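Local atomic coordinates of glucose dehydrogenase (PDB entry 2B5W), a protein that catalyses the zinc-dependent oxidation of D-glucose and related aldose sugars with NADP(+) or NAD(+) as electron acceptor, preferring NADP(+). Residues Leu33-Cys38 with Ile352-Val357; Phe252-Ile257 with Ser276-Glu281; Pro173-Val178 with Val239-Asp244. The protein carries 1 engineered substitution. All blocks are in the same frame, centred on the assembly; numbering follows the deposited sequence.

Interaction 1 (Leu33-Cys38 with Ile352-Val357); sequences LRVGVC and IEFSTV. Engineered in segment 33-38: C38 (natural residue Asp). With ZN (zinc ion), chain B.
V35 and I352 form an antiparallel hydrogen-bonded pair, I352 N to V35 O at 2.9 Å answered by V35 N to I352 O. One step on, R34 faces E353 as a non-hydrogen-bonded pair, the two side chains on the same face of the sheet. R34 leaves the strand with CG anti to its own carbonyl carbon (chi1 -69°) and then runs straight out to NE. Its CB lies beside I352 O, CG rests on CA and CB of E353, and CD comes within 4.0 Å of E353 OE2. At the tip NE and NH2 grip that one oxygen side-on, NE to OE2 at 2.8 Å and NH2 to OE2 at 2.9 Å. OE2 sits in the guanidinium plane, whereas both nitrogens reach the carboxylate from one face of its plane, the two groups being turned 40° apart. NH1 turns to the backbone O of E144. A leucine in place of R34 would probably leave the E353 carboxylate without its charge partner and E144 O without this donor. Beyond the ladder L33 O takes F354 N at 2.8 Å and, weakly, S355 N as the chain leaves the strand. L33 CD2 lies against V357 CG2 at 3.8 Å. S355 OG lies 3.6 Å from L33 CD2, its polar partners being T32 O and R31 NH2. L33 and R34 both face V66 in a classic beta bulge on the strand's other flank. Farther along, the engineered C38, at the N-cap position before a helix, binds the catalytic zinc through SG at 2.3 Å, with H63 and E64. Backbone bonds hold the C-terminal strand in register on the GroES-like domain, while the charge pairing converges on one carboxylate oxygen and probably depends on how the guanidinium is turned.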
# COMPACT_ATOMS: atom_id res chain seq x y z
N LEU A 33 -28.05 13.49 21.28
CA LEU A 33 -28.96 12.35 21.52
C LEU A 33 -28.14 11.25 22.21
O LEU A 33 -28.36 10.97 23.37
CB LEU A 33 -29.59 11.84 20.22
CG LEU A 33 -30.53 12.85 19.58
CD1 LEU A 33 -30.77 12.44 18.14
CD2 LEU A 33 -31.84 12.93 20.31
N ARG A 34 -27.18 10.64 21.50
CA ARG A 34 -26.33 9.56 22.03
C ARG A 34 -24.91 9.73 21.57
O ARG A 34 -24.66 10.23 20.48
CB ARG A 34 -26.84 8.19 21.57
CG ARG A 34 -28.17 7.81 22.20
CD ARG A 34 -28.81 6.60 21.51
NE ARG A 34 -29.97 6.18 22.28
CZ ARG A 34 -30.47 4.97 22.23
NH1 ARG A 34 -29.99 4.09 21.36
NH2 ARG A 34 -31.49 4.65 23.03
N VAL A 35 -23.96 9.29 22.39
CA VAL A 35 -22.54 9.31 22.05
C VAL A 35 -21.96 7.96 22.39
O VAL A 35 -22.12 7.46 23.50
CB VAL A 35 -21.77 10.42 22.79
CG1 VAL A 35 -20.34 10.48 22.29
CG2 VAL A 35 -22.45 11.74 22.64
N GLY A 36 -21.34 7.32 21.42
CA GLY A 36 -20.69 6.05 21.61
C GLY A 36 -19.36 6.13 22.30
O GLY A 36 -18.74 7.18 22.41
N VAL A 37 -18.93 4.98 22.80
CA VAL A 37 -17.63 4.79 23.44
C VAL A 37 -16.87 3.73 22.65
O VAL A 37 -17.44 2.74 22.21
CB VAL A 37 -17.83 4.35 24.88
CG1 VAL A 37 -16.50 4.02 25.56
CG2 VAL A 37 -18.59 5.41 25.68
N CYS A 38 -15.61 3.96 22.32
CA CYS A 38 -14.80 2.90 21.69
C CYS A 38 -13.42 2.87 22.32
O CYS A 38 -13.14 3.60 23.27
CB CYS A 38 -14.67 3.06 20.18
SG CYS A 38 -13.46 4.30 19.62
N ILE A 352 -23.82 6.47 25.62
CA ILE A 352 -24.53 7.25 26.61
C ILE A 352 -25.61 8.07 25.93
O ILE A 352 -25.35 8.76 24.96
CB ILE A 352 -23.57 8.19 27.35
CG1 ILE A 352 -22.50 7.35 28.06
CG2 ILE A 352 -24.35 9.06 28.36
CD1 ILE A 352 -21.28 8.13 28.52
N GLU A 353 -26.81 8.01 26.47
CA GLU A 353 -27.95 8.75 25.98
C GLU A 353 -28.13 10.02 26.79
O GLU A 353 -28.42 9.95 27.99
CB GLU A 353 -29.22 7.90 26.04
CG GLU A 353 -30.45 8.64 25.53
CD GLU A 353 -31.60 7.72 25.32
OE1 GLU A 353 -32.33 7.47 26.29
OE2 GLU A 353 -31.79 7.29 24.16
N PHE A 354 -27.99 11.14 26.13
CA PHE A 354 -28.22 12.47 26.70
C PHE A 354 -29.67 12.95 26.60
O PHE A 354 -30.17 13.69 27.47
CB PHE A 354 -27.28 13.49 26.07
CG PHE A 354 -25.87 13.35 26.54
CD1 PHE A 354 -25.06 12.35 26.04
CD2 PHE A 354 -25.37 14.20 27.50
CE1 PHE A 354 -23.76 12.19 26.51
CE2 PHE A 354 -24.06 14.02 27.98
CZ PHE A 354 -23.29 13.02 27.48
N SER A 355 -30.35 12.53 25.54
CA SER A 355 -31.72 12.93 25.29
C SER A 355 -32.33 12.05 24.22
O SER A 355 -31.61 11.34 23.51
CB SER A 355 -31.78 14.39 24.87
OG SER A 355 -31.38 14.59 23.51
N THR A 356 -33.65 12.08 24.13
CA THR A 356 -34.39 11.42 23.08
C THR A 356 -34.90 12.45 22.08
O THR A 356 -34.95 13.65 22.35
CB THR A 356 -35.58 10.63 23.66
OG1 THR A 356 -36.42 11.53 24.37
CG2 THR A 356 -35.17 9.63 24.74
N VAL A 357 -35.28 11.98 20.90
CA VAL A 357 -35.69 12.91 19.86
C VAL A 357 -36.97 13.66 20.27
O VAL A 357 -37.88 13.07 20.85
CB VAL A 357 -35.87 12.20 18.52
CG1 VAL A 357 -36.40 13.19 17.49
CG2 VAL A 357 -34.53 11.58 18.03
ZN ZN B . -14.74 5.66 18.30

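Interaction 2 (Phe252-Ile257 with Ser276-Glu281); sequences FPKHAI and SDWAFE. With NAP (NADP nicotinamide-adenine-dinucleotide phosphate), chain I.
Segment 252-257, mostly helical, passes the loop and strand of 276-281 without any hydrogen bond between them, P253 CA and W278 CA lying 7.4 Å apart, so the contact is made by side chains. The W278 indole reaches over with CG anti to its backbone N (chi1 -176°) and presents the rim of its six-membered ring. P253 CD meets that rim near its plane, 3.8 Å from W278 CE3, and F252 CE1 approaches W278 CZ3 at 3.6 Å. The F252 and W278 rings are oblique, their planes at 59°. F280 turns an edge to the indole face, its CE2 lying 3.5 Å above the W278 plane and over the centre, and its edge also meets P253 CB. Across one face of F280 runs the extended K254 chain: CG touches CZ of F280 at 3.4 Å, and CE makes a CH-pi contact over the face. K254 NZ stands farther off, at most weakly attracted to the ring, and is hydrogen-bonded to a citrate ion, probably from the crystallisation liquor.

This cluster borders the adenine end of the cofactor site in the Rossmann-type domain. NADP N6A sits over the centre of the F252 ring, 3.5 Å from F252 CD2, and H255 CE1 lies against NADP C6A at 3.6 Å. H255 ND1 is hydrogen-bonded to T250 OG1, which probably limits the turn of its ring. On the dimer side, A279 to E281 pair antiparallel with a strand of the second subunit, continuing the sheet across the interface, and F280 also packs on A284 of that subunit.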
# COMPACT_ATOMS: atom_id res chain seq x y z
N PHE A 252 -1.88 -4.45 17.59
CA PHE A 252 -0.80 -5.40 17.97
C PHE A 252 0.23 -5.41 16.85
O PHE A 252 -0.04 -5.96 15.79
CB PHE A 252 -1.39 -6.80 18.17
CG PHE A 252 -0.46 -7.82 18.86
CD1 PHE A 252 -0.06 -7.67 20.18
CD2 PHE A 252 -0.07 -8.95 18.17
CE1 PHE A 252 0.76 -8.64 20.80
CE2 PHE A 252 0.74 -9.93 18.77
CZ PHE A 252 1.16 -9.76 20.08
N PRO A 253 1.41 -4.84 17.08
CA PRO A 253 2.43 -4.69 16.02
C PRO A 253 2.82 -5.93 15.24
O PRO A 253 3.07 -5.87 14.02
CB PRO A 253 3.62 -4.12 16.78
CG PRO A 253 2.99 -3.36 17.86
CD PRO A 253 1.83 -4.17 18.32
N LYS A 254 2.86 -7.08 15.91
CA LYS A 254 3.14 -8.29 15.18
C LYS A 254 2.16 -8.57 14.03
O LYS A 254 2.51 -9.19 13.04
CB LYS A 254 3.22 -9.50 16.12
CG LYS A 254 4.33 -9.35 17.17
CD LYS A 254 4.56 -10.66 17.94
CE LYS A 254 5.90 -10.64 18.67
NZ LYS A 254 6.06 -11.81 19.57
N HIS A 255 0.92 -8.13 14.17
CA HIS A 255 -0.06 -8.32 13.11
C HIS A 255 0.24 -7.50 11.86
O HIS A 255 -0.04 -7.96 10.77
CB HIS A 255 -1.44 -7.99 13.64
CG HIS A 255 -1.89 -8.94 14.68
ND1 HIS A 255 -2.90 -8.66 15.56
CD2 HIS A 255 -1.45 -10.19 14.99
CE1 HIS A 255 -3.08 -9.69 16.36
NE2 HIS A 255 -2.21 -10.63 16.04
N ALA A 256 0.80 -6.31 12.01
CA ALA A 256 1.21 -5.52 10.84
C ALA A 256 2.24 -6.29 10.02
O ALA A 256 2.12 -6.40 8.81
CB ALA A 256 1.73 -4.17 11.26
N ILE A 257 3.23 -6.87 10.70
CA ILE A 257 4.31 -7.62 10.04
C ILE A 257 3.85 -8.93 9.45
O ILE A 257 4.16 -9.27 8.31
CB ILE A 257 5.45 -7.92 11.06
CG1 ILE A 257 5.96 -6.64 11.74
CG2 ILE A 257 6.56 -8.73 10.39
CD1 ILE A 257 6.63 -5.65 10.80
N SER A 276 1.91 1.36 20.66
CA SER A 276 3.12 1.98 21.17
C SER A 276 4.34 1.32 20.55
O SER A 276 4.28 0.21 20.02
CB SER A 276 3.21 1.79 22.69
OG SER A 276 2.23 2.57 23.35
N ASP A 277 5.49 1.99 20.69
CA ASP A 277 6.75 1.40 20.26
C ASP A 277 6.96 0.04 20.92
O ASP A 277 6.63 -0.18 22.09
CB ASP A 277 7.93 2.32 20.59
CG ASP A 277 7.94 3.59 19.77
OD1 ASP A 277 7.08 3.76 18.87
OD2 ASP A 277 8.77 4.49 19.96
N TRP A 278 7.50 -0.88 20.12
CA TRP A 278 7.78 -2.23 20.53
C TRP A 278 8.75 -2.87 19.54
O TRP A 278 8.41 -3.06 18.37
CB TRP A 278 6.48 -3.05 20.66
CG TRP A 278 6.68 -4.44 21.19
CD1 TRP A 278 7.75 -4.91 21.91
CD2 TRP A 278 5.79 -5.55 21.03
NE1 TRP A 278 7.58 -6.24 22.19
CE2 TRP A 278 6.39 -6.66 21.67
CE3 TRP A 278 4.55 -5.72 20.41
CZ2 TRP A 278 5.77 -7.92 21.71
CZ3 TRP A 278 3.94 -6.97 20.44
CH2 TRP A 278 4.56 -8.05 21.09
N ALA A 279 9.96 -3.20 20.00
CA ALA A 279 10.99 -3.82 19.17
C ALA A 279 11.20 -5.28 19.50
O ALA A 279 11.23 -5.66 20.67
CB ALA A 279 12.31 -3.06 19.31
N PHE A 280 11.36 -6.09 18.46
CA PHE A 280 11.64 -7.51 18.62
C PHE A 280 12.19 -8.02 17.31
O PHE A 280 12.21 -7.29 16.32
CB PHE A 280 10.35 -8.27 19.00
CG PHE A 280 9.12 -7.84 18.21
CD1 PHE A 280 8.78 -8.47 17.03
CD2 PHE A 280 8.29 -6.83 18.69
CE1 PHE A 280 7.64 -8.09 16.33
CE2 PHE A 280 7.15 -6.43 17.97
CZ PHE A 280 6.84 -7.06 16.81
N GLU A 281 12.63 -9.27 17.28
CA GLU A 281 13.18 -9.85 16.06
C GLU A 281 12.10 -10.05 14.99
O GLU A 281 11.09 -10.71 15.22
CB GLU A 281 13.87 -11.19 16.35
CG GLU A 281 14.39 -11.87 15.09
CD GLU A 281 15.30 -13.06 15.36
OE1 GLU A 281 14.84 -14.22 15.19
OE2 GLU A 281 16.48 -12.84 15.70
PA NAP I . -10.50 -2.63 21.22
O1A NAP I . -9.48 -2.45 22.24
O2A NAP I . -11.93 -2.62 21.79
O5B NAP I . -10.32 -3.99 20.44
C5B NAP I . -9.07 -4.56 20.13
C4B NAP I . -9.38 -6.04 20.17
O4B NAP I . -8.26 -6.72 19.64
C3B NAP I . -9.64 -6.58 21.60
O3B NAP I . -10.91 -7.20 21.73
C2B NAP I . -8.49 -7.57 21.82
O2B NAP I . -8.86 -8.77 22.47
C1B NAP I . -8.05 -7.89 20.41
N9A NAP I . -6.64 -8.23 20.36
C8A NAP I . -5.58 -7.44 20.77
N7A NAP I . -4.44 -8.13 20.56
C5A NAP I . -4.77 -9.37 20.08
C6A NAP I . -4.03 -10.50 19.70
N6A NAP I . -2.69 -10.56 19.83
N1A NAP I . -4.69 -11.61 19.22
C2A NAP I . -6.06 -11.62 19.09
N3A NAP I . -6.80 -10.52 19.46
C4A NAP I . -6.17 -9.42 19.93
O3 NAP I . -10.51 -1.40 20.21
PN NAP I . -11.53 -1.01 19.01
O1N NAP I . -12.08 -2.21 18.32
O2N NAP I . -12.45 0.11 19.39
O5D NAP I . -10.26 -0.47 18.20
C5D NAP I . -9.39 -1.37 17.53
C4D NAP I . -8.08 -0.68 17.15
O4D NAP I . -8.38 0.33 16.19
C3D NAP I . -7.39 0.02 18.32
O3D NAP I . -5.99 -0.17 18.27
C2D NAP I . -7.77 1.48 18.12
O2D NAP I . -6.91 2.42 18.71
C1D NAP I . -7.79 1.56 16.59
N1N NAP I . -8.65 2.60 16.00
C2N NAP I . -8.09 3.31 14.99
C3N NAP I . -8.84 4.23 14.32
C7N NAP I . -8.19 4.83 13.11
O7N NAP I . -8.92 5.90 12.60
N7N NAP I . -7.01 4.33 12.64
C4N NAP I . -10.17 4.50 14.66
C5N NAP I . -10.74 3.76 15.69
C6N NAP I . -9.97 2.78 16.34
P2B NAP I . -8.79 -8.93 24.12
O1X NAP I . -9.75 -8.08 24.78
O2X NAP I . -9.05 -10.44 24.31
O3X NAP I . -7.37 -8.58 24.58

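Interaction 3 (Pro173-Val178 with Val239-Asp244). With K (potassium ion), chain E; K (potassium ion), chain G.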
# COMPACT_ATOMS: atom_id res chain seq x y z
N PRO A 173 -11.48 -10.29 -5.05
CA PRO A 173 -11.16 -11.07 -3.86
C PRO A 173 -12.29 -11.96 -3.39
O PRO A 173 -13.47 -11.66 -3.64
CB PRO A 173 -10.89 -10.00 -2.81
CG PRO A 173 -11.74 -8.83 -3.23
CD PRO A 173 -11.74 -8.88 -4.70
N SER A 174 -11.92 -13.04 -2.73
CA SER A 174 -12.90 -13.98 -2.16
C SER A 174 -12.82 -14.16 -0.66
O SER A 174 -13.83 -14.50 -0.05
CB SER A 174 -12.78 -15.35 -2.82
OG SER A 174 -13.07 -15.21 -4.19
N SER A 175 -11.64 -13.98 -0.06
CA SER A 175 -11.46 -14.17 1.37
C SER A 175 -11.10 -12.87 2.05
O SER A 175 -10.30 -12.08 1.53
CB SER A 175 -10.41 -15.25 1.68
OG SER A 175 -9.18 -15.00 1.01
N ALA A 176 -11.63 -12.67 3.26
CA ALA A 176 -11.28 -11.52 4.09
C ALA A 176 -11.12 -11.90 5.54
O ALA A 176 -11.86 -12.77 6.02
CB ALA A 176 -12.38 -10.46 3.92
N PHE A 177 -10.20 -11.25 6.24
CA PHE A 177 -9.77 -11.63 7.58
C PHE A 177 -9.63 -10.32 8.37
O PHE A 177 -8.78 -9.45 8.07
CB PHE A 177 -8.43 -12.35 7.45
CG PHE A 177 -7.83 -12.92 8.73
CD1 PHE A 177 -8.61 -13.23 9.82
CD2 PHE A 177 -6.47 -13.27 8.76
CE1 PHE A 177 -8.07 -13.85 10.95
CE2 PHE A 177 -5.91 -13.84 9.89
CZ PHE A 177 -6.73 -14.17 10.99
N VAL A 178 -10.46 -10.17 9.37
CA VAL A 178 -10.41 -9.03 10.25
C VAL A 178 -9.61 -9.46 11.46
O VAL A 178 -9.90 -10.48 12.08
CB VAL A 178 -11.83 -8.62 10.70
CG1 VAL A 178 -11.77 -7.53 11.76
CG2 VAL A 178 -12.69 -8.20 9.52
N VAL A 239 -3.58 -23.43 8.04
CA VAL A 239 -4.72 -23.94 8.81
C VAL A 239 -6.02 -23.65 8.09
O VAL A 239 -6.92 -24.50 8.03
CB VAL A 239 -4.73 -23.38 10.24
CG1 VAL A 239 -5.97 -23.86 11.03
CG2 VAL A 239 -3.44 -23.74 11.00
N TYR A 240 -6.11 -22.47 7.49
CA TYR A 240 -7.32 -22.04 6.82
C TYR A 240 -7.04 -21.83 5.33
O TYR A 240 -6.96 -22.81 4.58
CB TYR A 240 -7.90 -20.79 7.53
CG TYR A 240 -8.29 -21.10 8.96
CD1 TYR A 240 -9.40 -21.90 9.23
CD2 TYR A 240 -7.53 -20.67 10.01
CE1 TYR A 240 -9.73 -22.24 10.51
CE2 TYR A 240 -7.85 -21.01 11.31
CZ TYR A 240 -8.96 -21.80 11.55
OH TYR A 240 -9.23 -22.10 12.85
N GLU A 241 -6.87 -20.57 4.92
CA GLU A 241 -6.49 -20.22 3.55
C GLU A 241 -5.80 -18.86 3.53
O GLU A 241 -5.82 -18.13 4.52
CB GLU A 241 -7.71 -20.16 2.63
CG GLU A 241 -8.74 -19.10 3.03
CD GLU A 241 -9.96 -19.07 2.13
OE1 GLU A 241 -9.84 -19.04 0.88
OE2 GLU A 241 -11.09 -19.12 2.66
N GLN A 242 -5.16 -18.53 2.42
CA GLN A 242 -4.60 -17.19 2.26
C GLN A 242 -5.74 -16.21 2.11
O GLN A 242 -6.77 -16.51 1.51
CB GLN A 242 -3.74 -17.12 1.00
CG GLN A 242 -2.73 -18.23 0.85
CD GLN A 242 -2.04 -18.12 -0.49
OE1 GLN A 242 -2.52 -18.61 -1.51
NE2 GLN A 242 -0.96 -17.41 -0.49
N MET A 243 -5.50 -14.99 2.58
CA MET A 243 -6.58 -14.01 2.73
C MET A 243 -6.35 -12.89 1.71
O MET A 243 -5.30 -12.22 1.71
CB MET A 243 -6.58 -13.46 4.14
CG MET A 243 -6.73 -14.51 5.25
SD MET A 243 -8.29 -15.31 5.08
CE MET A 243 -8.11 -16.66 6.32
N ASP A 244 -7.30 -12.68 0.81
CA ASP A 244 -7.19 -11.60 -0.17
C ASP A 244 -7.18 -10.23 0.45
O ASP A 244 -6.49 -9.31 -0.07
CB ASP A 244 -8.31 -11.67 -1.16
CG ASP A 244 -8.29 -12.93 -1.96
OD1 ASP A 244 -7.24 -13.22 -2.59
OD2 ASP A 244 -9.28 -13.70 -2.02
K K E . -15.68 -11.71 -5.11
K K G . -4.85 -24.28 3.78
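D244 OD2 receives two backbone amides of the facing segment, S174 N at 2.8 Å and S175 N at 3.1 Å. Both bonds are fairly straight, but they arrive differently: S174 N comes from above the carboxylate plane, 40° out of it, and S175 N lies closer to the plane on the anti side. The S175 hydroxyl works in both directions. It donates to Q242 O at 2.9 Å, in the carbonyl plane and on a lone pair, and it accepts D244 N at 3.0 Å. With chi1 at 54°, OG sits between the S175 backbone N and carbonyl carbon, which turns it toward the 242-244 backbone. One serine and one aspartate therefore stitch the starts of two strands together, each side chain holding the other segment's backbone.

Strands 175-179 and 243-248 are neighbours in the parallel six-stranded sheet of the Rossmann fold, where the chain, having built strands 201-206 and 224-227 on one side of 175-179, returns to add 243-248 on its other side. Deeper along the strands S175 and F177 continue the pairing through backbone bonds to F245. M243 CG packs on F177 CB at 3.5 Å, and the bend at chi2 (-62°) sets SD obliquely beside the F177 ring in a Met-aromatic contact, 5.2 Å from the centroid. V236 and Y203 cover this pair. P173 CB touches D244 CB at 3.5 Å. E241 brings its carboxylate past S175 CB, yet its OE2 bonds to Y203 OH. Two potassium ions border the contact, one near the start of each segment: P173 O binds one along with D172, K197 and G198, and Y240 O, just past helix 236-239, binds another with the carbonyl oxygens of P237 and D238.

From the N terminus, strand 27-37 first supplies segment 33-38, which waits more than three hundred residues for its partner: interaction 1 closes only at the C terminus, bringing strand 349-353 back to the sheet of the GroES-like domain. Both other contacts lie within that long loop. Interaction 3 closes first, joining strand 175-179 to 243-248 in the parallel sheet of the coenzyme domain; the next element is helix 253-262, and interaction 2 opens at F252, just before it, and closes on segment 276-281 at the dimer interface. These two follow in series, centres about 22 Å apart; their centres lie about 36 and 35 Å from that of interaction 1, on the opposite side of the chain's centre.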